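Long-range contacts in chitosanase (Bacillus subtilis subsp. subtilis str. 168, PDB 7C6C), which hydrolyses internal beta-1,4 linkages between D-glucosamine units of partly acetylated chitosan and probably thereby helps degrade the cell walls of invading fungi: residues D127-A136 / S170-L181; E24-R32 / W97-R107. One frame throughout, in Å; residues are numbered along the deposited sequence.

Overall arrangement
Contact 1 (127-136 with 170-181) and contact 2 (24-32 with 97-107) lie on opposite sides of the chain's centre, their own centres about 34 Å apart and their nearest atoms about 15 Å. What joins them is helix 104-128: contact 2 uses its first turn and contact 1 its last residues. Contact 2 is the one near the presumed catalytic groups. The side chain of Tyr29 stands about 6 Å from that of Glu19, the predicted proton donor, and about 9 Å from that of Asp35, assigned as nucleophile by similarity. Contact 1 lies away from both, and the Leu135 side chain is about 14 Å from the bound (2S)-2-hydroxybutanedioic acid.

Contact 1: D127-A136 / S170-L181; sequences DNAGLKTALA and SPKDGIDEKKWL
Glu177 turns its carboxylate onto the backbone of Lys132 and Thr133. OE1 takes Lys132 N at 2.7 Å on its syn side, nearly straight (168°). OE2 accepts twice from one face of the carboxylate: Thr133 N at 2.8 Å, also syn, and Thr133 OG1 at 2.7 Å from above the plane. Three bonds thus fix the rotation of the group. The reach comes from an extended chain, with CG anti to the backbone N (chi1 177°).

Beside this, Ala129 O receives Lys172 N at 3.0 Å, and the bent Lys172 side chain brings NZ to Asp127 O, also 3.0 Å away. Gly130 N reaches that same oxygen from the opposite face. Leu131 CD2 touches Pro171 CG at 3.6 Å and makes an off-centre CH-pi contact with the six-membered ring of Trp180, 4.2 Å from the centroid and 29° off the ring normal, while Leu181 packs its methyls on Leu135 and Ala136.

Further out, Thr133 OG1 accepts from Ala136 N (3.1 Å), so the hydroxyl that donates to Glu177 also caps helix 134-147. Asn164 holds Trp180 NE1, orienting the indole against helix 156-167. Asp176 caps helix 177-193 through Lys179 N, setting the turn from which Glu177 projects. The whole joins a Schellman motif, closing helix 104-128 at Gly130, and a Thr N-cap to the start of a third helix, within the helical body of this family 46 glycosidase.

Contact 2: E24-R32 / W97-R107; sequences EIQYGYVER and WKSLANDKEFR
Tyr27 and Trp97 meet through a single direct hydrogen bond: Trp97 NE1 donates to Tyr27 O at 2.9 Å, in the carbonyl plane but bent at the hydrogen (144°). Gln110 also binds this carbonyl. Around the bond the packing is close. Val30 CG2 sits over one face of the indole, 3.5 Å from Trp97 CD1, a position it owes to pointing anti to its own carbonyl carbon. Phe106 CZ lies over the centre of an indole face, and Val56 of helix 52-63 and Cys41 of strand 39-41 also touch Trp97. The backbones come together at Gly28, whose CA is 3.6 Å from Ala101 CB, and Gly28 O makes a CA-H...O contact with Lys98 CA.

The other end is wetter. Arg107 crosses Tyr27 at about a right angle, with CG over one ring face (4.0 Å from the centroid, a CH-pi contact). The bend at chi3 (70°) then brings one face of the guanidinium against Tyr27 CD1, the two planes 37° apart and NH1 3.3 Å from that carbon. In its own plane the guanidinium spends NH1 on Ala101 O, a bond of 2.9 Å within the segment. Towards Ile25 the link passes through solvent: Ile25 O is donated to by two waters, one accepting from Arg107 NH2 and the other from both NH1 and Tyr27 N. Tyr27 OH is held by Asp111 of helix 104-128.

The geometry describes a loop leading into the edge strand 30-32 of a three-stranded antiparallel sheet and laid across the turn between helices 93-99 and 104-128. In this lysozyme-clan enzyme the same loop carries Tyr29, whose side chain lies about 6 Å from that of Glu19, the predicted proton donor.

Contact 1: D127-A136 / S170-L181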
loop_
_atom_site.group_PDB
_atom_site.type_symbol
_atom_site.label_atom_id
_atom_site.label_comp_id
_atom_site.label_asym_id
_atom_site.label_seq_id
_atom_site.Cartn_x
_atom_site.Cartn_y
_atom_site.Cartn_z
ATOM N N ASP A 127 -8.048 14.722 2.384
ATOM C CA ASP A 127 -8.517 16.031 2.822
ATOM C C ASP A 127 -8.596 16.999 1.652
ATOM O O ASP A 127 -9.570 17.749 1.521
ATOM C CB ASP A 127 -7.577 16.599 3.885
ATOM C CG ASP A 127 -7.628 15.835 5.188
ATOM O OD1 ASP A 127 -8.547 15.008 5.364
ATOM O OD2 ASP A 127 -6.742 16.072 6.039
ATOM N N ASN A 128 -7.578 16.991 0.785
ATOM C CA ASN A 128 -7.584 17.891 -0.364
ATOM C C ASN A 128 -8.748 17.604 -1.302
ATOM O O ASN A 128 -9.275 18.528 -1.937
ATOM C CB ASN A 128 -6.256 17.800 -1.121
ATOM C CG ASN A 128 -5.067 18.238 -0.281
ATOM O OD1 ASN A 128 -5.216 18.969 0.697
ATOM N ND2 ASN A 128 -3.873 17.803 -0.675
ATOM N N ALA A 129 -9.158 16.343 -1.408
ATOM C CA ALA A 129 -10.284 15.955 -2.245
ATOM C C ALA A 129 -11.626 16.080 -1.533
ATOM O O ALA A 129 -12.663 15.800 -2.144
ATOM C CB ALA A 129 -10.096 14.525 -2.762
ATOM N N GLY A 130 -11.633 16.486 -0.266
ATOM C CA GLY A 130 -12.878 16.615 0.464
ATOM C C GLY A 130 -13.528 15.306 0.856
ATOM O O GLY A 130 -14.741 15.268 1.075
ATOM N N LEU A 131 -12.758 14.226 0.949
ATOM C CA LEU A 131 -13.334 12.942 1.321
ATOM C C LEU A 131 -13.745 12.971 2.787
ATOM O O LEU A 131 -12.980 13.411 3.652
ATOM C CB LEU A 131 -12.325 11.820 1.070
ATOM C CG LEU A 131 -11.776 11.763 -0.359
ATOM C CD1 LEU A 131 -10.934 10.523 -0.565
ATOM C CD2 LEU A 131 -12.900 11.820 -1.376
ATOM N N LYS A 132 -14.969 12.525 3.067
ATOM C CA LYS A 132 -15.460 12.470 4.434
ATOM C C LYS A 132 -15.656 11.061 4.971
ATOM O O LYS A 132 -15.710 10.892 6.193
ATOM C CB LYS A 132 -16.786 13.234 4.562
ATOM C CG LYS A 132 -16.663 14.728 4.310
ATOM C CD LYS A 132 -18.011 15.423 4.476
ATOM C CE LYS A 132 -17.881 16.935 4.379
ATOM N NZ LYS A 132 -19.210 17.601 4.453
ATOM N N THR A 133 -15.766 10.052 4.110
ATOM C CA THR A 133 -16.106 8.721 4.591
ATOM C C THR A 133 -14.855 7.924 4.931
ATOM O O THR A 133 -13.807 8.048 4.289
ATOM C CB THR A 133 -16.954 7.928 3.589
ATOM O OG1 THR A 133 -16.172 7.599 2.432
ATOM C CG2 THR A 133 -18.221 8.687 3.189
ATOM N N ALA A 134 -14.987 7.081 5.950
ATOM C CA ALA A 134 -13.886 6.203 6.311
ATOM C C ALA A 134 -13.551 5.247 5.173
ATOM O O ALA A 134 -12.374 4.951 4.939
ATOM C CB ALA A 134 -14.229 5.434 7.586
ATOM N N LEU A 135 -14.567 4.747 4.460
ATOM C CA LEU A 135 -14.287 3.820 3.367
ATOM C C LEU A 135 -13.458 4.493 2.278
ATOM O O LEU A 135 -12.478 3.925 1.791
ATOM C CB LEU A 135 -15.577 3.228 2.796
ATOM C CG LEU A 135 -15.368 2.337 1.563
ATOM C CD1 LEU A 135 -14.432 1.153 1.843
ATOM C CD2 LEU A 135 -16.694 1.848 1.022
ATOM N N ALA A 136 -13.822 5.715 1.885
ATOM C CA ALA A 136 -13.031 6.377 0.850
ATOM C C ALA A 136 -11.595 6.602 1.311
ATOM O O ALA A 136 -10.650 6.384 0.545
ATOM C CB ALA A 136 -13.676 7.694 0.434
ATOM N N SER A 170 -14.004 16.782 -7.595
ATOM C CA SER A 170 -13.851 15.993 -6.383
ATOM C C SER A 170 -15.036 16.234 -5.466
ATOM O O SER A 170 -15.836 17.146 -5.692
ATOM C CB SER A 170 -12.566 16.405 -5.667
ATOM O OG SER A 170 -12.724 17.682 -5.071
ATOM N N PRO A 171 -15.194 15.429 -4.411
ATOM C CA PRO A 171 -16.248 15.742 -3.431
ATOM C C PRO A 171 -16.136 17.135 -2.834
ATOM O O PRO A 171 -17.166 17.740 -2.508
ATOM C CB PRO A 171 -16.086 14.635 -2.382
ATOM C CG PRO A 171 -15.595 13.478 -3.181
ATOM C CD PRO A 171 -14.626 14.085 -4.175
ATOM N N LYS A 172 -14.919 17.671 -2.701
ATOM C CA LYS A 172 -14.768 19.052 -2.254
ATOM C C LYS A 172 -15.473 20.023 -3.194
ATOM O O LYS A 172 -16.028 21.031 -2.745
ATOM C CB LYS A 172 -13.285 19.404 -2.125
ATOM C CG LYS A 172 -13.011 20.876 -1.871
ATOM C CD LYS A 172 -11.756 21.070 -1.034
ATOM C CE LYS A 172 -11.963 20.587 0.395
ATOM N NZ LYS A 172 -10.677 20.513 1.152
ATOM N N ASP A 173 -15.482 19.724 -4.495
ATOM C CA ASP A 173 -16.174 20.546 -5.479
ATOM C C ASP A 173 -17.682 20.334 -5.476
ATOM O O ASP A 173 -18.389 21.036 -6.205
ATOM C CB ASP A 173 -15.635 20.238 -6.875
ATOM C CG ASP A 173 -14.152 20.514 -7.002
ATOM O OD1 ASP A 173 -13.682 21.531 -6.448
ATOM O OD2 ASP A 173 -13.460 19.710 -7.656
ATOM N N GLY A 174 -18.191 19.385 -4.691
ATOM C CA GLY A 174 -19.615 19.122 -4.623
ATOM C C GLY A 174 -20.052 17.808 -5.225
ATOM O O GLY A 174 -21.244 17.486 -5.161
ATOM N N ILE A 175 -19.135 17.032 -5.805
ATOM C CA ILE A 175 -19.501 15.736 -6.361
ATOM C C ILE A 175 -19.846 14.778 -5.229
ATOM O O ILE A 175 -19.165 14.738 -4.195
ATOM C CB ILE A 175 -18.363 15.189 -7.238
ATOM C CG1 ILE A 175 -18.034 16.175 -8.363
ATOM C CG2 ILE A 175 -18.728 13.822 -7.808
ATOM C CD1 ILE A 175 -19.239 16.597 -9.178
ATOM N N ASP A 176 -20.918 14.010 -5.415
ATOM C CA ASP A 176 -21.312 13.021 -4.423
ATOM C C ASP A 176 -20.161 12.052 -4.173
ATOM O O ASP A 176 -19.608 11.470 -5.110
ATOM C CB ASP A 176 -22.536 12.263 -4.925
ATOM C CG ASP A 176 -23.023 11.230 -3.936
ATOM O OD1 ASP A 176 -22.485 10.108 -3.933
ATOM O OD2 ASP A 176 -23.939 11.547 -3.150
ATOM N N GLU A 177 -19.807 11.875 -2.897
ATOM C CA GLU A 177 -18.614 11.099 -2.566
ATOM C C GLU A 177 -18.783 9.623 -2.907
ATOM O O GLU A 177 -17.816 8.960 -3.306
ATOM C CB GLU A 177 -18.245 11.281 -1.094
ATOM C CG GLU A 177 -17.054 10.434 -0.658
ATOM C CD GLU A 177 -16.496 10.832 0.693
ATOM O OE1 GLU A 177 -16.804 11.943 1.176
ATOM O OE2 GLU A 177 -15.733 10.039 1.271
ATOM N N LYS A 178 -19.993 9.080 -2.751
ATOM C CA LYS A 178 -20.195 7.675 -3.086
ATOM C C LYS A 178 -20.057 7.444 -4.587
ATOM O O LYS A 178 -19.427 6.471 -5.018
ATOM C CB LYS A 178 -21.549 7.196 -2.557
ATOM C CG LYS A 178 -21.694 7.364 -1.047
ATOM C CD LYS A 178 -22.971 6.735 -0.512
ATOM C CE LYS A 178 -23.071 6.922 0.992
ATOM N NZ LYS A 178 -24.290 6.275 1.561
ATOM N N LYS A 179 -20.615 8.345 -5.397
ATOM C CA LYS A 179 -20.434 8.251 -6.840
ATOM C C LYS A 179 -18.976 8.448 -7.224
ATOM O O LYS A 179 -18.449 7.725 -8.077
ATOM C CB LYS A 179 -21.306 9.294 -7.539
ATOM C CG LYS A 179 -21.443 9.084 -9.039
ATOM C CD LYS A 179 -22.564 9.936 -9.623
ATOM C CE LYS A 179 -22.059 11.305 -10.060
ATOM N NZ LYS A 179 -23.176 12.260 -10.325
ATOM N N TRP A 180 -18.310 9.421 -6.599
ATOM C CA TRP A 180 -16.899 9.662 -6.880
ATOM C C TRP A 180 -16.056 8.433 -6.569
ATOM O O TRP A 180 -15.174 8.061 -7.356
ATOM C CB TRP A 180 -16.415 10.858 -6.063
ATOM C CG TRP A 180 -15.010 11.286 -6.370
ATOM C CD1 TRP A 180 -14.619 12.212 -7.291
ATOM C CD2 TRP A 180 -13.811 10.807 -5.747
ATOM N NE1 TRP A 180 -13.250 12.339 -7.283
ATOM C CE2 TRP A 180 -12.731 11.489 -6.341
ATOM C CE3 TRP A 180 -13.547 9.867 -4.744
ATOM C CZ2 TRP A 180 -11.408 11.259 -5.968
ATOM C CZ3 TRP A 180 -12.233 9.643 -4.373
ATOM C CH2 TRP A 180 -11.181 10.334 -4.985
ATOM N N LEU A 181 -16.308 7.790 -5.424
ATOM C CA LEU A 181 -15.508 6.630 -5.045
ATOM C C LEU A 181 -15.730 5.464 -6.001
ATOM O O LEU A 181 -14.790 4.728 -6.312
ATOM C CB LEU A 181 -15.814 6.222 -3.606
ATOM C CG LEU A 181 -14.915 5.125 -3.030
ATOM C CD1 LEU A 181 -13.467 5.598 -2.955
ATOM C CD2 LEU A 181 -15.437 4.684 -1.667
HETATM O O HOH W 1 -10.093 18.454 -4.822
#

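Contact 2: E24-R32 / W97-R107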
loop_
_atom_site.group_PDB
_atom_site.type_symbol
_atom_site.label_atom_id
_atom_site.label_comp_id
_atom_site.label_asym_id
_atom_site.label_seq_id
_atom_site.Cartn_x
_atom_site.Cartn_y
_atom_site.Cartn_z
ATOM N N GLU A 24 -3.517 -10.743 9.470
ATOM C CA GLU A 24 -2.390 -10.460 10.348
ATOM C C GLU A 24 -1.302 -9.752 9.549
ATOM O O GLU A 24 -0.743 -10.328 8.610
ATOM C CB GLU A 24 -1.844 -11.756 10.934
ATOM C CG GLU A 24 -0.633 -11.545 11.823
ATOM C CD GLU A 24 -0.013 -12.845 12.291
ATOM O OE1 GLU A 24 0.566 -13.578 11.456
ATOM O OE2 GLU A 24 -0.096 -13.130 13.501
ATOM N N ILE A 25 -0.990 -8.513 9.934
ATOM C CA ILE A 25 0.004 -7.744 9.196
ATOM C C ILE A 25 1.346 -8.468 9.223
ATOM O O ILE A 25 1.832 -8.873 10.287
ATOM C CB ILE A 25 0.103 -6.321 9.761
ATOM C CG1 ILE A 25 -1.221 -5.570 9.572
ATOM C CG2 ILE A 25 1.244 -5.574 9.104
ATOM C CD1 ILE A 25 -1.271 -4.270 10.344
ATOM N N GLN A 26 1.956 -8.634 8.048
ATOM C CA GLN A 26 3.179 -9.433 7.886
ATOM C C GLN A 26 4.407 -8.529 7.838
ATOM O O GLN A 26 4.871 -8.124 6.772
ATOM C CB GLN A 26 3.089 -10.282 6.626
ATOM C CG GLN A 26 1.972 -11.294 6.660
ATOM C CD GLN A 26 2.193 -12.320 7.733
ATOM O OE1 GLN A 26 3.177 -13.055 7.706
ATOM N NE2 GLN A 26 1.282 -12.376 8.695
ATOM N N TYR A 27 4.984 -8.263 9.004
ATOM C CA TYR A 27 6.191 -7.451 9.058
ATOM C C TYR A 27 7.417 -8.178 8.519
ATOM O O TYR A 27 8.378 -7.520 8.102
ATOM C CB TYR A 27 6.449 -6.986 10.486
ATOM C CG TYR A 27 5.496 -5.924 10.983
ATOM C CD1 TYR A 27 4.242 -6.260 11.480
ATOM C CD2 TYR A 27 5.852 -4.584 10.962
ATOM C CE1 TYR A 27 3.380 -5.290 11.947
ATOM C CE2 TYR A 27 4.999 -3.608 11.428
ATOM C CZ TYR A 27 3.763 -3.963 11.918
ATOM O OH TYR A 27 2.922 -2.980 12.384
ATOM N N GLY A 28 7.418 -9.507 8.519
ATOM C CA GLY A 28 8.587 -10.256 8.116
ATOM C C GLY A 28 8.617 -10.671 6.675
ATOM O O GLY A 28 9.594 -11.282 6.243
ATOM N N TYR A 29 7.581 -10.335 5.913
ATOM C CA TYR A 29 7.460 -10.761 4.527
ATOM C C TYR A 29 8.580 -10.183 3.666
ATOM O O TYR A 29 8.876 -8.990 3.724
ATOM C CB TYR A 29 6.126 -10.237 4.016
ATOM C CG TYR A 29 5.871 -10.437 2.550
ATOM C CD1 TYR A 29 5.601 -11.701 2.045
ATOM C CD2 TYR A 29 5.848 -9.354 1.673
ATOM C CE1 TYR A 29 5.336 -11.891 0.702
ATOM C CE2 TYR A 29 5.585 -9.533 0.330
ATOM C CZ TYR A 29 5.325 -10.806 -0.147
ATOM O OH TYR A 29 5.050 -10.992 -1.477
ATOM N N VAL A 30 9.184 -11.027 2.836
ATOM C CA VAL A 30 10.097 -10.580 1.785
ATOM C C VAL A 30 9.918 -11.502 0.594
ATOM O O VAL A 30 10.002 -12.726 0.744
ATOM C CB VAL A 30 11.586 -10.599 2.192
ATOM C CG1 VAL A 30 12.449 -10.128 1.021
ATOM C CG2 VAL A 30 11.856 -9.749 3.406
ATOM N N GLU A 31 9.694 -10.925 -0.587
ATOM C CA GLU A 31 9.567 -11.712 -1.802
ATOM C C GLU A 31 9.986 -10.882 -3.007
ATOM O O GLU A 31 9.683 -9.693 -3.084
ATOM C CB GLU A 31 8.112 -12.154 -1.983
ATOM C CG GLU A 31 7.938 -13.266 -2.983
ATOM C CD GLU A 31 6.521 -13.818 -3.019
ATOM O OE1 GLU A 31 5.634 -13.278 -2.327
ATOM O OE2 GLU A 31 6.296 -14.807 -3.742
ATOM N N ARG A 32 10.668 -11.525 -3.950
ATOM C CA ARG A 32 10.894 -10.969 -5.277
ATOM C C ARG A 32 9.659 -11.254 -6.119
ATOM O O ARG A 32 9.314 -12.420 -6.336
ATOM C CB ARG A 32 12.064 -11.709 -5.914
ATOM C CG ARG A 32 13.295 -10.923 -6.190
ATOM C CD ARG A 32 14.212 -11.681 -7.175
ATOM N NE ARG A 32 13.945 -11.308 -8.566
ATOM C CZ ARG A 32 14.364 -10.181 -9.141
ATOM N NH1 ARG A 32 15.123 -9.323 -8.471
ATOM N NH2 ARG A 32 14.019 -9.904 -10.389
ATOM N N TRP A 97 15.788 -9.897 7.217
ATOM C CA TRP A 97 14.550 -9.152 7.400
ATOM C C TRP A 97 13.493 -10.032 8.062
ATOM O O TRP A 97 12.857 -9.639 9.052
ATOM C CB TRP A 97 14.074 -8.626 6.043
ATOM C CG TRP A 97 12.828 -7.785 6.099
ATOM C CD1 TRP A 97 11.573 -8.177 6.472
ATOM C CD2 TRP A 97 12.723 -6.401 5.748
ATOM N NE1 TRP A 97 10.700 -7.121 6.393
ATOM C CE2 TRP A 97 11.379 -6.016 5.953
ATOM C CE3 TRP A 97 13.637 -5.445 5.289
ATOM C CZ2 TRP A 97 10.931 -4.717 5.718
ATOM C CZ3 TRP A 97 13.189 -4.156 5.044
ATOM C CH2 TRP A 97 11.844 -3.802 5.263
ATOM N N LYS A 98 13.308 -11.249 7.542
ATOM C CA LYS A 98 12.284 -12.129 8.097
ATOM C C LYS A 98 12.547 -12.429 9.564
ATOM O O LYS A 98 11.608 -12.536 10.357
ATOM C CB LYS A 98 12.203 -13.432 7.306
ATOM C CG LYS A 98 11.100 -14.360 7.805
ATOM C CD LYS A 98 11.056 -15.651 7.014
ATOM C CE LYS A 98 10.099 -16.633 7.663
ATOM N NZ LYS A 98 9.969 -17.886 6.883
ATOM N N SER A 99 13.821 -12.564 9.944
ATOM C CA SER A 99 14.156 -12.892 11.325
ATOM C C SER A 99 13.718 -11.808 12.295
ATOM O O SER A 99 13.614 -12.077 13.495
ATOM C CB SER A 99 15.660 -13.119 11.466
ATOM O OG SER A 99 16.366 -11.887 11.540
ATOM N N LEU A 100 13.449 -10.599 11.805
ATOM C CA LEU A 100 13.032 -9.482 12.636
ATOM C C LEU A 100 11.524 -9.281 12.632
ATOM O O LEU A 100 11.050 -8.239 13.104
ATOM C CB LEU A 100 13.760 -8.207 12.207
ATOM C CG LEU A 100 15.260 -8.193 12.520
ATOM C CD1 LEU A 100 15.957 -7.102 11.701
ATOM C CD2 LEU A 100 15.501 -7.998 14.021
ATOM N N ALA A 101 10.766 -10.265 12.126
ATOM C CA ALA A 101 9.318 -10.126 11.967
ATOM C C ALA A 101 8.628 -9.716 13.259
ATOM O O ALA A 101 7.645 -8.966 13.233
ATOM C CB ALA A 101 8.722 -11.441 11.471
ATOM N N ASN A 102 9.107 -10.221 14.395
ATOM C CA ASN A 102 8.474 -9.981 15.686
ATOM C C ASN A 102 9.295 -9.061 16.578
ATOM O O ASN A 102 9.018 -8.957 17.780
ATOM C CB ASN A 102 8.159 -11.313 16.366
ATOM C CG ASN A 102 7.166 -12.117 15.569
ATOM O OD1 ASN A 102 6.043 -11.672 15.354
ATOM N ND2 ASN A 102 7.584 -13.280 15.083
ATOM N N ASP A 103 10.278 -8.369 16.012
ATOM C CA ASP A 103 11.132 -7.491 16.789
ATOM C C ASP A 103 10.456 -6.138 16.968
ATOM O O ASP A 103 10.039 -5.512 15.990
ATOM C CB ASP A 103 12.462 -7.313 16.065
ATOM C CG ASP A 103 13.420 -6.463 16.841
ATOM O OD1 ASP A 103 14.012 -6.967 17.813
ATOM O OD2 ASP A 103 13.538 -5.270 16.514
ATOM N N LYS A 104 10.357 -5.683 18.215
ATOM C CA LYS A 104 9.625 -4.453 18.505
ATOM C C LYS A 104 10.201 -3.257 17.749
ATOM O O LYS A 104 9.457 -2.483 17.134
ATOM C CB LYS A 104 9.627 -4.200 20.012
ATOM C CG LYS A 104 8.945 -2.915 20.425
ATOM C CD LYS A 104 9.064 -2.684 21.927
ATOM C CE LYS A 104 8.564 -1.304 22.316
ATOM N NZ LYS A 104 8.675 -1.089 23.782
ATOM N N GLU A 105 11.527 -3.086 17.776
ATOM C CA GLU A 105 12.123 -1.920 17.127
ATOM C C GLU A 105 11.990 -1.992 15.609
ATOM O O GLU A 105 11.739 -0.974 14.955
ATOM C CB GLU A 105 13.591 -1.765 17.535
ATOM C CG GLU A 105 13.797 -1.313 18.984
ATOM C CD GLU A 105 13.533 0.174 19.220
ATOM O OE1 GLU A 105 13.160 0.898 18.272
ATOM O OE2 GLU A 105 13.704 0.623 20.374
ATOM N N PHE A 106 12.158 -3.177 15.019
ATOM C CA PHE A 106 12.029 -3.268 13.571
ATOM C C PHE A 106 10.598 -2.996 13.131
ATOM O O PHE A 106 10.369 -2.309 12.127
ATOM C CB PHE A 106 12.494 -4.629 13.070
ATOM C CG PHE A 106 12.703 -4.671 11.579
ATOM C CD1 PHE A 106 13.574 -3.775 10.968
ATOM C CD2 PHE A 106 12.042 -5.603 10.780
ATOM C CE1 PHE A 106 13.776 -3.799 9.597
ATOM C CE2 PHE A 106 12.250 -5.634 9.406
ATOM C CZ PHE A 106 13.111 -4.733 8.817
ATOM N N ARG A 107 9.621 -3.531 13.867
ATOM C CA ARG A 107 8.230 -3.242 13.553
ATOM C C ARG A 107 7.941 -1.754 13.690
ATOM O O ARG A 107 7.242 -1.172 12.851
ATOM C CB ARG A 107 7.296 -4.076 14.430
ATOM C CG ARG A 107 7.413 -5.576 14.170
ATOM C CD ARG A 107 6.826 -6.413 15.288
ATOM N NE ARG A 107 5.373 -6.308 15.341
ATOM C CZ ARG A 107 4.534 -7.154 14.745
ATOM N NH1 ARG A 107 5.004 -8.165 14.029
ATOM N NH2 ARG A 107 3.220 -6.982 14.856
HETATM O O HOH W 2 1.315 -8.279 12.933
HETATM O O HOH W 3 4.173 -9.741 11.431
#